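Local coordinates for Blr6230 protein (Bradyrhizobium diazoefficiens, PDB 5WCM), which probably hydrolyses beta-lactam antibiotics as a zinc-dependent subclass B3 metallo-beta-lactamase, and here holds a sulfonamide inhibitor between the two zinc ions of its active site, at residues A[37-42]-A[77-82]; A[19-24]-A[46-51]; A[41-46]-A[71-76]; A[63-68]-A[87-92]; A[6-11]-A[53-58]. One frame throughout, in Å; residues are numbered along the deposited sequence.

Interaction 1 of 5, residues A[37-42]-A[77-82]. With ZN (zinc ion), chain F.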
# COMPACT_ATOMS: atom_id res chain seq x y z
N LEU A 37 11.26 -3.27 -1.19
CA LEU A 37 10.26 -3.63 -0.18
C LEU A 37 9.09 -2.66 -0.29
O LEU A 37 9.27 -1.45 -0.19
CB LEU A 37 10.86 -3.55 1.22
CG LEU A 37 9.92 -3.89 2.38
CD1 LEU A 37 9.56 -5.35 2.36
CD2 LEU A 37 10.58 -3.54 3.69
N MET A 38 7.90 -3.21 -0.51
CA MET A 38 6.66 -2.44 -0.60
C MET A 38 5.96 -2.55 0.74
O MET A 38 5.39 -3.62 1.07
CB MET A 38 5.77 -2.97 -1.72
CG MET A 38 4.46 -2.21 -1.92
SD MET A 38 4.63 -0.49 -2.44
CE MET A 38 5.26 -0.76 -4.09
N ASP A 39 6.06 -1.47 1.51
CA ASP A 39 5.45 -1.31 2.82
C ASP A 39 6.08 -2.20 3.90
O ASP A 39 6.96 -3.00 3.64
CB ASP A 39 3.91 -1.46 2.76
CG ASP A 39 3.23 -0.32 2.04
OD1 ASP A 39 3.67 0.85 2.16
OD2 ASP A 39 2.24 -0.59 1.33
N THR A 40 5.63 -1.98 5.13
CA THR A 40 5.88 -2.89 6.25
C THR A 40 4.54 -3.13 6.96
O THR A 40 3.50 -2.99 6.34
CB THR A 40 6.99 -2.35 7.20
OG1 THR A 40 6.65 -1.05 7.68
CG2 THR A 40 8.32 -2.32 6.48
N ALA A 41 4.56 -3.56 8.23
CA ALA A 41 3.34 -3.85 8.94
C ALA A 41 3.34 -3.06 10.25
O ALA A 41 4.00 -2.03 10.38
CB ALA A 41 3.18 -5.35 9.12
N MET A 42 2.59 -3.52 11.25
CA MET A 42 2.57 -2.83 12.53
C MET A 42 3.95 -2.78 13.14
O MET A 42 4.78 -3.64 12.86
CB MET A 42 1.62 -3.50 13.52
CG MET A 42 0.15 -3.36 13.17
SD MET A 42 -0.51 -1.71 13.40
CE MET A 42 -0.75 -1.67 15.18
N GLY A 77 5.19 0.76 10.15
CA GLY A 77 5.70 0.42 11.48
C GLY A 77 7.10 -0.10 11.51
O GLY A 77 7.76 0.02 12.54
N GLY A 78 7.56 -0.71 10.41
CA GLY A 78 8.91 -1.24 10.33
C GLY A 78 9.89 -0.42 9.53
O GLY A 78 11.04 -0.84 9.34
N PHE A 79 9.46 0.75 9.05
CA PHE A 79 10.33 1.53 8.15
C PHE A 79 11.64 1.98 8.83
O PHE A 79 12.72 1.82 8.25
CB PHE A 79 9.60 2.76 7.62
CG PHE A 79 8.61 2.49 6.51
CD1 PHE A 79 8.50 1.27 5.85
CD2 PHE A 79 7.80 3.53 6.07
CE1 PHE A 79 7.60 1.09 4.81
CE2 PHE A 79 6.91 3.36 5.05
CZ PHE A 79 6.81 2.14 4.41
N ALA A 80 11.53 2.60 10.00
CA ALA A 80 12.73 3.14 10.65
C ALA A 80 13.73 2.00 10.90
O ALA A 80 14.93 2.16 10.67
CB ALA A 80 12.38 3.86 11.94
N GLU A 81 13.24 0.86 11.36
CA GLU A 81 14.10 -0.28 11.68
C GLU A 81 14.76 -0.85 10.43
O GLU A 81 15.99 -1.02 10.38
CB GLU A 81 13.31 -1.36 12.37
CG GLU A 81 14.15 -2.59 12.67
CD GLU A 81 13.45 -3.70 13.43
OE1 GLU A 81 12.47 -3.38 14.15
OE2 GLU A 81 13.95 -4.87 13.28
N ILE A 82 13.94 -1.15 9.43
CA ILE A 82 14.48 -1.78 8.24
C ILE A 82 15.41 -0.82 7.50
O ILE A 82 16.46 -1.23 7.00
CB ILE A 82 13.37 -2.36 7.34
CG1 ILE A 82 12.72 -3.53 8.10
CG2 ILE A 82 13.95 -2.79 5.98
CD1 ILE A 82 11.56 -4.22 7.43
ZN ZN F . 15.62 -5.54 12.29
O HOH W 1 17.16 -4.70 13.20
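Thr40 meets Gly78 and Phe79 where the loop after strand 34-38 passes the turn into helix 79-86, and its short side chain shows how three atoms can serve three different tasks. CB rests against the backbone of Gly78, 3.6 Å from Gly78 N. From there OG1 sits between the backbone N and the carbonyl carbon of its own residue (chi1 56°), which aims it at the turn: it accepts the N-H of Gly78 at 2.9 Å with an angle of 151°. The same hydroxyl also bonds to His75 O. CG2 takes the greasy side, 3.6 Å from Phe79 CD1 and 3.9 Å from Ile82 CD1. Ile82 CD1 in turn meets Leu37 CD2 at 3.9 Å, the two side chains crossing at about a right angle. A weak bond from Gly77 N to Ala41 O, 3.0 Å long, holds the backbones together farther along. Glu81 faces elsewhere, its OE2 binding a zinc ion together with Lys50, Glu85 and a water. The buried hydroxyl thus has a backbone N-H and a backbone carbonyl as partners and apolar groups beside it, which probably helps to fix its rotation.

Interaction 2 of 5, residues A[19-24]-A[46-51]. With ZN (zinc ion), chain F.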
# COMPACT_ATOMS: atom_id res chain seq x y z
N VAL A 19 4.84 -11.17 1.50
CA VAL A 19 5.55 -11.45 2.77
C VAL A 19 4.84 -10.84 3.98
O VAL A 19 5.44 -10.69 5.04
CB VAL A 19 7.02 -11.01 2.72
CG1 VAL A 19 7.78 -11.81 1.67
CG2 VAL A 19 7.16 -9.53 2.43
N GLY A 20 3.57 -10.46 3.81
CA GLY A 20 2.80 -9.83 4.88
C GLY A 20 2.17 -10.80 5.85
O GLY A 20 2.56 -11.97 5.98
N THR A 21 1.21 -10.27 6.60
CA THR A 21 0.46 -11.04 7.61
C THR A 21 -0.89 -11.44 7.01
O THR A 21 -1.21 -11.16 5.85
CB THR A 21 0.28 -10.20 8.88
OG1 THR A 21 -0.65 -9.15 8.61
CG2 THR A 21 1.61 -9.62 9.34
N ASP A 22 -1.75 -12.05 7.83
CA ASP A 22 -3.10 -12.37 7.38
C ASP A 22 -3.95 -11.12 7.08
O ASP A 22 -4.91 -11.18 6.36
CB ASP A 22 -3.79 -13.26 8.42
CG ASP A 22 -5.09 -13.85 7.94
OD1 ASP A 22 -5.22 -14.15 6.73
OD2 ASP A 22 -5.98 -14.02 8.79
N GLY A 23 -3.57 -10.00 7.67
CA GLY A 23 -4.36 -8.78 7.61
C GLY A 23 -3.69 -7.55 7.02
O GLY A 23 -4.38 -6.59 6.74
N ILE A 24 -2.36 -7.60 6.81
CA ILE A 24 -1.59 -6.48 6.27
C ILE A 24 -0.69 -7.04 5.18
O ILE A 24 0.06 -7.97 5.42
CB ILE A 24 -0.76 -5.76 7.35
CG1 ILE A 24 -1.67 -5.11 8.39
CG2 ILE A 24 0.15 -4.72 6.69
CD1 ILE A 24 -0.96 -4.62 9.64
N THR A 46 7.63 -6.25 12.83
CA THR A 46 8.77 -6.15 11.92
C THR A 46 9.58 -7.45 11.84
O THR A 46 10.00 -7.87 10.76
CB THR A 46 9.64 -4.96 12.29
OG1 THR A 46 8.79 -3.81 12.35
CG2 THR A 46 10.76 -4.74 11.30
N GLY A 47 9.79 -8.09 12.99
CA GLY A 47 10.47 -9.40 13.05
C GLY A 47 9.80 -10.46 12.19
O GLY A 47 10.46 -11.21 11.47
N MET A 48 8.47 -10.52 12.26
CA MET A 48 7.68 -11.47 11.44
C MET A 48 7.89 -11.19 9.95
O MET A 48 8.07 -12.12 9.17
CB MET A 48 6.19 -11.41 11.77
CG MET A 48 5.35 -12.29 10.86
SD MET A 48 3.59 -12.22 11.27
CE MET A 48 3.56 -13.33 12.67
N ILE A 49 7.87 -9.92 9.58
CA ILE A 49 8.08 -9.56 8.17
C ILE A 49 9.47 -10.00 7.70
O ILE A 49 9.62 -10.61 6.64
CB ILE A 49 7.84 -8.04 7.93
CG1 ILE A 49 6.40 -7.61 8.30
CG2 ILE A 49 8.16 -7.67 6.49
CD1 ILE A 49 5.28 -8.42 7.68
N LYS A 50 10.48 -9.70 8.51
CA LYS A 50 11.85 -10.11 8.16
C LYS A 50 11.97 -11.64 8.05
O LYS A 50 12.64 -12.15 7.15
CB LYS A 50 12.84 -9.58 9.19
CG LYS A 50 13.00 -8.06 9.12
CD LYS A 50 14.17 -7.53 9.94
CE LYS A 50 13.96 -7.69 11.42
NZ LYS A 50 15.22 -7.55 12.21
N ASP A 51 11.28 -12.35 8.93
CA ASP A 51 11.31 -13.81 8.90
C ASP A 51 10.65 -14.34 7.62
O ASP A 51 11.14 -15.28 6.99
CB ASP A 51 10.63 -14.40 10.14
CG ASP A 51 11.47 -14.30 11.41
OD1 ASP A 51 12.71 -14.06 11.34
OD2 ASP A 51 10.88 -14.47 12.49
ZN ZN F . 15.62 -5.54 12.29
O HOH W 1 17.16 -4.70 13.20
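Ile49 reaches from helix 46-55 to the bend at Val19 and Gly20 through a single methyl, an economical example of a helix docking on a loop. Two successive turns fold its chain (chi1 -60°, chi2 -52°), and they bring CD1 to 3.5 Å from Val19 O. The same CD1 lies against the backbone at Gly20 CA, 4.0 Å away. One residue earlier on the helix, Met48 runs fully extended as far as SD and turns only at its end (chi3 -80°). The sulfur therefore arrives at Thr21 CG2, 3.8 Å away, with the two side chains crossing at about a right angle. Thr21 divides its branches: the methyl faces the helix, while OG1 accepts from Gly23 N at 3.2 Å, an ST turn, and from Ile24 N at 2.9 Å, and also bonds to Trp3 O. Lys50 points away from this contact, toward its zinc ion. No hydrogen bond joins the two segments, so residues 46-51 meet the loop through dispersion between methyls, sulfur and backbone; just beyond them on the same helix, Asn52 ND2 bonds to Val19 O and adds a polar tie from helix to loop.

Interaction 3 of 5, residues A[41-46]-A[71-76]. With ZN (zinc ion), chain D; ZN (zinc ion), chain C; 4NZ (4-nitrobenzenesulfonamide), chain I.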
# COMPACT_ATOMS: atom_id res chain seq x y z
N ALA A 41 4.56 -3.56 8.23
CA ALA A 41 3.34 -3.85 8.94
C ALA A 41 3.34 -3.06 10.25
O ALA A 41 4.00 -2.03 10.38
CB ALA A 41 3.18 -5.35 9.12
N MET A 42 2.59 -3.52 11.25
CA MET A 42 2.57 -2.83 12.53
C MET A 42 3.95 -2.78 13.14
O MET A 42 4.78 -3.64 12.86
CB MET A 42 1.62 -3.50 13.52
CG MET A 42 0.15 -3.36 13.17
SD MET A 42 -0.51 -1.71 13.40
CE MET A 42 -0.75 -1.67 15.18
N PRO A 43 4.20 -1.76 13.98
CA PRO A 43 5.52 -1.64 14.60
C PRO A 43 6.02 -2.91 15.31
O PRO A 43 7.20 -3.23 15.24
CB PRO A 43 5.33 -0.47 15.58
CG PRO A 43 4.31 0.39 14.93
CD PRO A 43 3.35 -0.60 14.32
N GLN A 44 5.10 -3.65 15.93
CA GLN A 44 5.43 -4.91 16.63
C GLN A 44 5.69 -6.11 15.73
O GLN A 44 6.15 -7.15 16.21
CB GLN A 44 4.33 -5.27 17.64
CG GLN A 44 2.93 -5.45 17.06
CD GLN A 44 2.06 -4.21 17.22
OE1 GLN A 44 2.46 -3.07 16.86
NE2 GLN A 44 0.86 -4.42 17.76
N SER A 45 5.43 -5.97 14.43
CA SER A 45 5.46 -7.11 13.51
C SER A 45 6.69 -7.15 12.61
O SER A 45 6.78 -7.99 11.72
CB SER A 45 4.22 -7.12 12.62
OG SER A 45 3.04 -7.30 13.40
N THR A 46 7.63 -6.25 12.83
CA THR A 46 8.77 -6.15 11.92
C THR A 46 9.58 -7.45 11.84
O THR A 46 10.00 -7.87 10.76
CB THR A 46 9.64 -4.96 12.29
OG1 THR A 46 8.79 -3.81 12.35
CG2 THR A 46 10.76 -4.74 11.30
N ALA A 71 0.94 6.55 4.62
CA ALA A 71 1.69 6.69 5.87
C ALA A 71 0.81 6.54 7.11
O ALA A 71 0.64 7.50 7.86
CB ALA A 71 2.40 8.03 5.86
N HIS A 72 0.28 5.34 7.30
CA HIS A 72 -0.36 4.91 8.55
C HIS A 72 0.47 3.84 9.20
O HIS A 72 1.15 3.09 8.49
CB HIS A 72 -1.79 4.42 8.34
CG HIS A 72 -2.76 5.49 7.93
ND1 HIS A 72 -3.94 5.21 7.26
CD2 HIS A 72 -2.72 6.84 8.09
CE1 HIS A 72 -4.57 6.35 7.03
NE2 HIS A 72 -3.86 7.35 7.51
N LEU A 73 0.41 3.77 10.53
CA LEU A 73 1.29 2.90 11.32
C LEU A 73 1.26 1.42 10.94
O LEU A 73 2.24 0.72 11.14
CB LEU A 73 1.04 3.05 12.83
CG LEU A 73 -0.10 2.25 13.45
CD1 LEU A 73 0.05 2.18 14.97
CD2 LEU A 73 -1.43 2.86 13.08
N ASP A 74 0.12 0.95 10.43
CA ASP A 74 -0.00 -0.44 10.05
C ASP A 74 0.76 -0.78 8.76
O ASP A 74 0.87 -1.96 8.41
CB ASP A 74 -1.46 -0.88 9.99
CG ASP A 74 -2.32 -0.05 9.04
OD1 ASP A 74 -2.12 1.18 8.90
OD2 ASP A 74 -3.24 -0.66 8.42
N HIS A 75 1.24 0.25 8.05
CA HIS A 75 2.09 0.08 6.85
C HIS A 75 3.49 0.62 7.01
O HIS A 75 4.37 0.27 6.24
CB HIS A 75 1.40 0.71 5.64
CG HIS A 75 -0.02 0.29 5.52
ND1 HIS A 75 -0.39 -0.99 5.23
CD2 HIS A 75 -1.16 0.95 5.85
CE1 HIS A 75 -1.70 -1.10 5.34
NE2 HIS A 75 -2.21 0.06 5.72
N THR A 76 3.70 1.49 8.00
CA THR A 76 4.98 2.17 8.19
C THR A 76 5.76 1.70 9.41
O THR A 76 6.85 2.19 9.67
CB THR A 76 4.75 3.67 8.37
OG1 THR A 76 4.01 3.83 9.58
CG2 THR A 76 4.02 4.28 7.18
ZN ZN D . -4.00 0.14 6.74
ZN ZN C . -4.48 3.49 6.24
S 4NZ I . -6.38 1.79 7.75
C1 4NZ I . -5.87 1.81 12.21
N1 4NZ I . -5.05 1.76 6.99
O1 4NZ I . -7.10 0.60 7.43
C2 4NZ I . -4.75 1.97 11.42
O2 4NZ I . -7.02 3.03 7.43
C3 4NZ I . -4.90 1.97 10.04
C4 4NZ I . -6.15 1.79 9.50
C5 4NZ I . -7.27 1.65 10.30
C6 4NZ I . -7.14 1.67 11.67
N7 4NZ I . -5.71 1.65 13.66
O12 4NZ I . -4.58 1.61 14.11
O13 4NZ I . -6.72 1.58 14.35
O HOH W 2 -4.33 1.96 7.44
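Ala41 and Leu73 bring two carbonyl oxygens to within 3.4 Å of each other, Ala41 O against Leu73 O, in a contact whose backbones pass closely without one conventional hydrogen bond. Beside this pair lies a CA-H...O contact, with Ala41 CA 3.2 Å from Asp74 O and an angle of 138° at the hydrogen. Met42 supplies the main side-chain packing. Its chain is bent at both chi2 and chi3, which curls SD over the start of helix 73-76, 3.6 Å from Asp74 CB, and sets CE 3.9 Å from Leu73 CD1. The other leucine methyl, CD2, faces the inhibitor, 3.5 Å from the nitro oxygen O12. The HxHxDH signature, His70 to His75, runs through the loop into this helix. Asp74 OD2 and His75 NE2 bind one zinc ion with His211; His72 ND1 binds the second with His70 and His146. The sulfonamide nitrogen N1 and a water lie too close to coexist and probably alternate at the bridging position. Chemically, Asp74 OD2 is a zinc ligand while OD1 accepts a hydrogen bond from that water, and the 41-46 loop packs on the backbone of the helix bearing Asp74 and His75 mainly through methionine sulfur and apolar contacts.

Interaction 4 of 5, residues A[63-68]-A[87-92]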
# COMPACT_ATOMS: atom_id res chain seq x y z
N ILE A 63 17.71 -5.42 0.49
CA ILE A 63 16.73 -4.36 0.25
C ILE A 63 17.45 -3.05 0.00
O ILE A 63 18.18 -2.58 0.87
CB ILE A 63 15.75 -4.22 1.42
CG1 ILE A 63 14.91 -5.49 1.56
CG2 ILE A 63 14.83 -3.02 1.21
CD1 ILE A 63 14.18 -5.62 2.88
N LYS A 64 17.19 -2.45 -1.16
CA LYS A 64 17.80 -1.19 -1.58
C LYS A 64 16.85 -0.01 -1.50
O LYS A 64 17.29 1.12 -1.27
CB LYS A 64 18.32 -1.27 -3.02
CG LYS A 64 19.19 -2.46 -3.35
CD LYS A 64 20.49 -2.46 -2.57
CE LYS A 64 21.36 -3.62 -3.02
NZ LYS A 64 22.71 -3.57 -2.39
N LEU A 65 15.58 -0.29 -1.75
CA LEU A 65 14.52 0.73 -1.74
C LEU A 65 13.36 0.21 -0.92
O LEU A 65 13.00 -0.96 -1.02
CB LEU A 65 14.03 1.06 -3.15
CG LEU A 65 15.04 1.64 -4.14
CD1 LEU A 65 14.39 1.77 -5.51
CD2 LEU A 65 15.56 2.99 -3.64
N ILE A 66 12.77 1.11 -0.16
CA ILE A 66 11.53 0.86 0.53
C ILE A 66 10.53 1.86 -0.04
O ILE A 66 10.80 3.07 -0.02
CB ILE A 66 11.65 1.09 2.05
CG1 ILE A 66 12.74 0.19 2.65
CG2 ILE A 66 10.30 0.83 2.73
CD1 ILE A 66 13.18 0.61 4.05
N LEU A 67 9.41 1.36 -0.53
CA LEU A 67 8.34 2.21 -1.06
C LEU A 67 7.15 2.14 -0.11
O LEU A 67 6.90 1.09 0.49
CB LEU A 67 7.90 1.78 -2.47
CG LEU A 67 8.73 2.39 -3.61
CD1 LEU A 67 10.24 2.20 -3.49
CD2 LEU A 67 8.23 1.82 -4.94
N ASN A 68 6.42 3.25 -0.03
CA ASN A 68 5.21 3.30 0.82
C ASN A 68 4.01 3.58 -0.07
O ASN A 68 4.08 4.44 -0.97
CB ASN A 68 5.37 4.42 1.86
CG ASN A 68 4.28 4.48 2.96
OD1 ASN A 68 4.00 5.57 3.46
ND2 ASN A 68 3.74 3.34 3.41
N GLY A 87 20.32 0.25 5.20
CA GLY A 87 20.79 1.44 4.48
C GLY A 87 19.96 1.80 3.24
O GLY A 87 20.38 2.63 2.43
N ALA A 88 18.78 1.20 3.11
CA ALA A 88 17.88 1.48 1.98
C ALA A 88 17.37 2.92 1.99
O ALA A 88 17.40 3.62 3.00
CB ALA A 88 16.71 0.53 2.00
N GLN A 89 16.93 3.36 0.82
CA GLN A 89 16.27 4.64 0.68
C GLN A 89 14.76 4.44 0.76
O GLN A 89 14.24 3.49 0.18
CB GLN A 89 16.65 5.31 -0.64
CG GLN A 89 18.09 5.81 -0.68
CD GLN A 89 18.43 6.43 -2.02
OE1 GLN A 89 18.46 5.73 -3.04
NE2 GLN A 89 18.69 7.70 -2.02
N LEU A 90 14.08 5.38 1.42
CA LEU A 90 12.61 5.41 1.52
C LEU A 90 12.02 6.39 0.50
O LEU A 90 12.42 7.56 0.42
CB LEU A 90 12.14 5.78 2.93
CG LEU A 90 10.63 6.00 3.15
CD1 LEU A 90 9.84 4.74 2.88
CD2 LEU A 90 10.34 6.52 4.54
N VAL A 91 11.07 5.87 -0.26
CA VAL A 91 10.40 6.61 -1.33
C VAL A 91 8.90 6.66 -1.03
O VAL A 91 8.28 5.61 -0.78
CB VAL A 91 10.63 5.92 -2.69
CG1 VAL A 91 10.02 6.75 -3.82
CG2 VAL A 91 12.11 5.63 -2.92
N ALA A 92 8.33 7.86 -1.03
CA ALA A 92 6.93 8.04 -0.65
C ALA A 92 6.36 9.29 -1.29
O ALA A 92 7.10 10.23 -1.64
CB ALA A 92 6.77 8.10 0.87
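Ala88 lays its CB over the peptide of Lys64, 3.4 Å from Lys64 O, and the same methyl touches the side chains of Ile63 and Ile66, lying 4.0 Å from Ile66 CG1. From this edge the two strands run parallel, with Leu65 opposite Gln89, Ile66 opposite Leu90 and Leu67 opposite Val91. Four backbone bonds join them: Gln89 N to Lys64 O, Ile66 N to Gln89 O (2.8 Å, 171°), Val91 N to Ile66 O (2.8 Å) and Asn68 N to Val91 O. On one face Leu65 and Gln89 lie side by side, and Leu67 CD1 reaches Val91 CB at 3.8 Å, the two side chains again pointing the same way. The other face holds Ile66 and Leu90. Because Leu90 has its CG anti to the backbone N (chi1 173°), CD1 swings across to Ile66 CG2 at 3.9 Å, and Phe79 and Ile82 of helix 79-86 cover this face. Farther along, Asn68 sends ND2 to Asp39 OD1 and to His70 O, linking residue 68 to the metal-binding loop. Parallel neighbours joined through helices 73-76 and 79-86 form a beta-alpha-beta crossover, part of the alpha-beta/beta-alpha sandwich of the metallo-beta-lactamase fold.

Interaction 5 of 5, residues A[6-11]-A[53-58]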
# COMPACT_ATOMS: atom_id res chain seq x y z
N PRO A 6 -0.07 -14.84 11.38
CA PRO A 6 0.79 -15.24 10.30
C PRO A 6 0.04 -15.67 9.05
O PRO A 6 -1.09 -16.18 9.09
CB PRO A 6 1.56 -16.43 10.89
CG PRO A 6 0.64 -16.98 11.90
CD PRO A 6 0.01 -15.78 12.51
N PHE A 7 0.71 -15.47 7.92
CA PHE A 7 0.25 -15.99 6.64
C PHE A 7 1.49 -16.48 5.91
O PHE A 7 2.53 -15.82 5.92
CB PHE A 7 -0.48 -14.91 5.83
CG PHE A 7 -1.24 -15.46 4.67
CD1 PHE A 7 -0.64 -15.61 3.42
CD2 PHE A 7 -2.55 -15.87 4.81
CE1 PHE A 7 -1.33 -16.13 2.35
CE2 PHE A 7 -3.25 -16.38 3.75
CZ PHE A 7 -2.65 -16.51 2.50
N GLU A 8 1.40 -17.66 5.29
CA GLU A 8 2.57 -18.19 4.60
C GLU A 8 2.95 -17.35 3.38
O GLU A 8 2.11 -17.10 2.51
CB GLU A 8 2.33 -19.64 4.20
CG GLU A 8 2.38 -20.63 5.36
CD GLU A 8 3.76 -20.74 6.02
OE1 GLU A 8 4.76 -20.87 5.29
OE2 GLU A 8 3.87 -20.68 7.26
N PRO A 9 4.23 -16.92 3.31
CA PRO A 9 4.63 -16.09 2.19
C PRO A 9 4.67 -16.89 0.89
O PRO A 9 4.80 -18.12 0.90
CB PRO A 9 6.01 -15.60 2.61
CG PRO A 9 6.56 -16.70 3.47
CD PRO A 9 5.35 -17.17 4.23
N PHE A 10 4.57 -16.21 -0.23
CA PHE A 10 4.51 -16.89 -1.52
C PHE A 10 4.86 -15.97 -2.67
O PHE A 10 4.72 -14.75 -2.58
CB PHE A 10 3.12 -17.50 -1.77
CG PHE A 10 2.00 -16.48 -1.89
CD1 PHE A 10 1.40 -15.94 -0.75
CD2 PHE A 10 1.52 -16.07 -3.13
CE1 PHE A 10 0.37 -15.01 -0.85
CE2 PHE A 10 0.49 -15.15 -3.23
CZ PHE A 10 -0.09 -14.62 -2.09
N GLN A 11 5.30 -16.57 -3.78
CA GLN A 11 5.44 -15.86 -5.04
C GLN A 11 4.06 -15.60 -5.64
O GLN A 11 3.33 -16.55 -5.95
CB GLN A 11 6.28 -16.69 -6.02
CG GLN A 11 6.54 -15.99 -7.34
CD GLN A 11 7.31 -16.84 -8.34
OE1 GLN A 11 7.41 -18.05 -8.18
NE2 GLN A 11 7.83 -16.20 -9.38
N ILE A 53 10.43 -12.78 4.73
CA ILE A 53 11.41 -12.49 3.67
C ILE A 53 12.45 -13.62 3.60
O ILE A 53 12.74 -14.16 2.52
CB ILE A 53 12.04 -11.09 3.87
CG1 ILE A 53 10.97 -10.01 3.66
CG2 ILE A 53 13.22 -10.85 2.94
CD1 ILE A 53 11.39 -8.64 4.12
N ALA A 54 12.99 -14.00 4.76
CA ALA A 54 14.00 -15.09 4.84
C ALA A 54 13.43 -16.44 4.43
O ALA A 54 14.11 -17.24 3.75
CB ALA A 54 14.60 -15.16 6.24
N LYS A 55 12.18 -16.72 4.81
CA LYS A 55 11.51 -18.00 4.45
C LYS A 55 11.46 -18.24 2.94
O LYS A 55 11.48 -19.38 2.49
CB LYS A 55 10.08 -18.07 4.99
CG LYS A 55 9.93 -18.38 6.47
CD LYS A 55 8.45 -18.29 6.82
CE LYS A 55 8.14 -18.76 8.22
NZ LYS A 55 6.71 -19.20 8.28
N LEU A 56 11.36 -17.17 2.17
CA LEU A 56 11.38 -17.25 0.70
C LEU A 56 12.78 -17.35 0.09
O LEU A 56 12.91 -17.51 -1.12
CB LEU A 56 10.63 -16.07 0.07
CG LEU A 56 9.13 -16.00 0.34
CD1 LEU A 56 8.57 -14.76 -0.32
CD2 LEU A 56 8.40 -17.25 -0.14
N GLY A 57 13.81 -17.22 0.93
CA GLY A 57 15.19 -17.28 0.47
C GLY A 57 15.82 -15.94 0.16
O GLY A 57 16.93 -15.87 -0.38
N PHE A 58 15.11 -14.86 0.48
CA PHE A 58 15.65 -13.52 0.33
C PHE A 58 16.48 -13.14 1.54
O PHE A 58 16.30 -13.67 2.64
CB PHE A 58 14.54 -12.49 0.17
CG PHE A 58 13.77 -12.62 -1.10
CD1 PHE A 58 14.39 -12.38 -2.32
CD2 PHE A 58 12.42 -12.95 -1.08
CE1 PHE A 58 13.67 -12.48 -3.50
CE2 PHE A 58 11.70 -13.06 -2.26
CZ PHE A 58 12.32 -12.83 -3.47
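A Schellman motif closes helix 46-55, and the N-terminal arm that leads into strand 10-13, an outermost strand of the larger sheet, packs on Lys55 and Leu56, just before the motif's glycine; the same spot carries a peripheral zinc site. In the motif Phe58 N bonds back to Ile53 O at 3.2 Å and Gly57 N to Ala54 O at 2.8 Å, with Gly57 taking positive phi. The contact itself has a polar and an apolar half. In the polar half Glu8 and Lys55 both bind a zinc ion. Lys55 keeps its chain extended beyond CG, running past Pro9 toward the metal, whereas Glu8 folds back at chi2 (-65°), and the two side chains cross at about a right angle. Glu8 OE2 thereby comes to 3.4 Å from Lys55 NZ, a closeness that fits two ligands of one metal. Binding through NZ would require the lysine nitrogen to offer a lone pair, so the ion probably favours its neutral form. Pro9 supplies the apolar half: its ring lies across the aliphatic part of Lys55, with CG 4.1 Å from Lys55 CB, and slides past Leu56 in the opposite direction. Tyr17 of strand 16-18 and Val19 of the following loop also touch Leu56. Between the side chains the closest pair is Pro9 CB and Leu56 CG, 3.9 Å apart; Leu56 CD2 also lies 3.8 Å from Pro9 O.

How the interactions relate
Interactions 1 and 3 share Ala41 and Met42, their centres only about 6 Å apart, and Thr40 N bonds to His75 O at 2.8 Å, so residues 37-46 contact both helix 73-76 and helix 79-86. Interaction 3 alone of the five includes ligands of the two zinc ions at the sulfonamide. Interaction 4, its centre about 15 Å from that of interaction 3, adjoins interaction 1 through Leu37 O and Leu67 N, 2.8 Å apart. Interaction 2 joins interaction 1 at a separate, peripheral zinc bound by Lys50, Glu81 and Glu85, and reaches the active-site layer through Ile24 CG2, 3.3 Å from Asp74 O. Interaction 5 leans on interaction 2 through Val19 CG1 and Leu56 CD1, 3.6 Å apart.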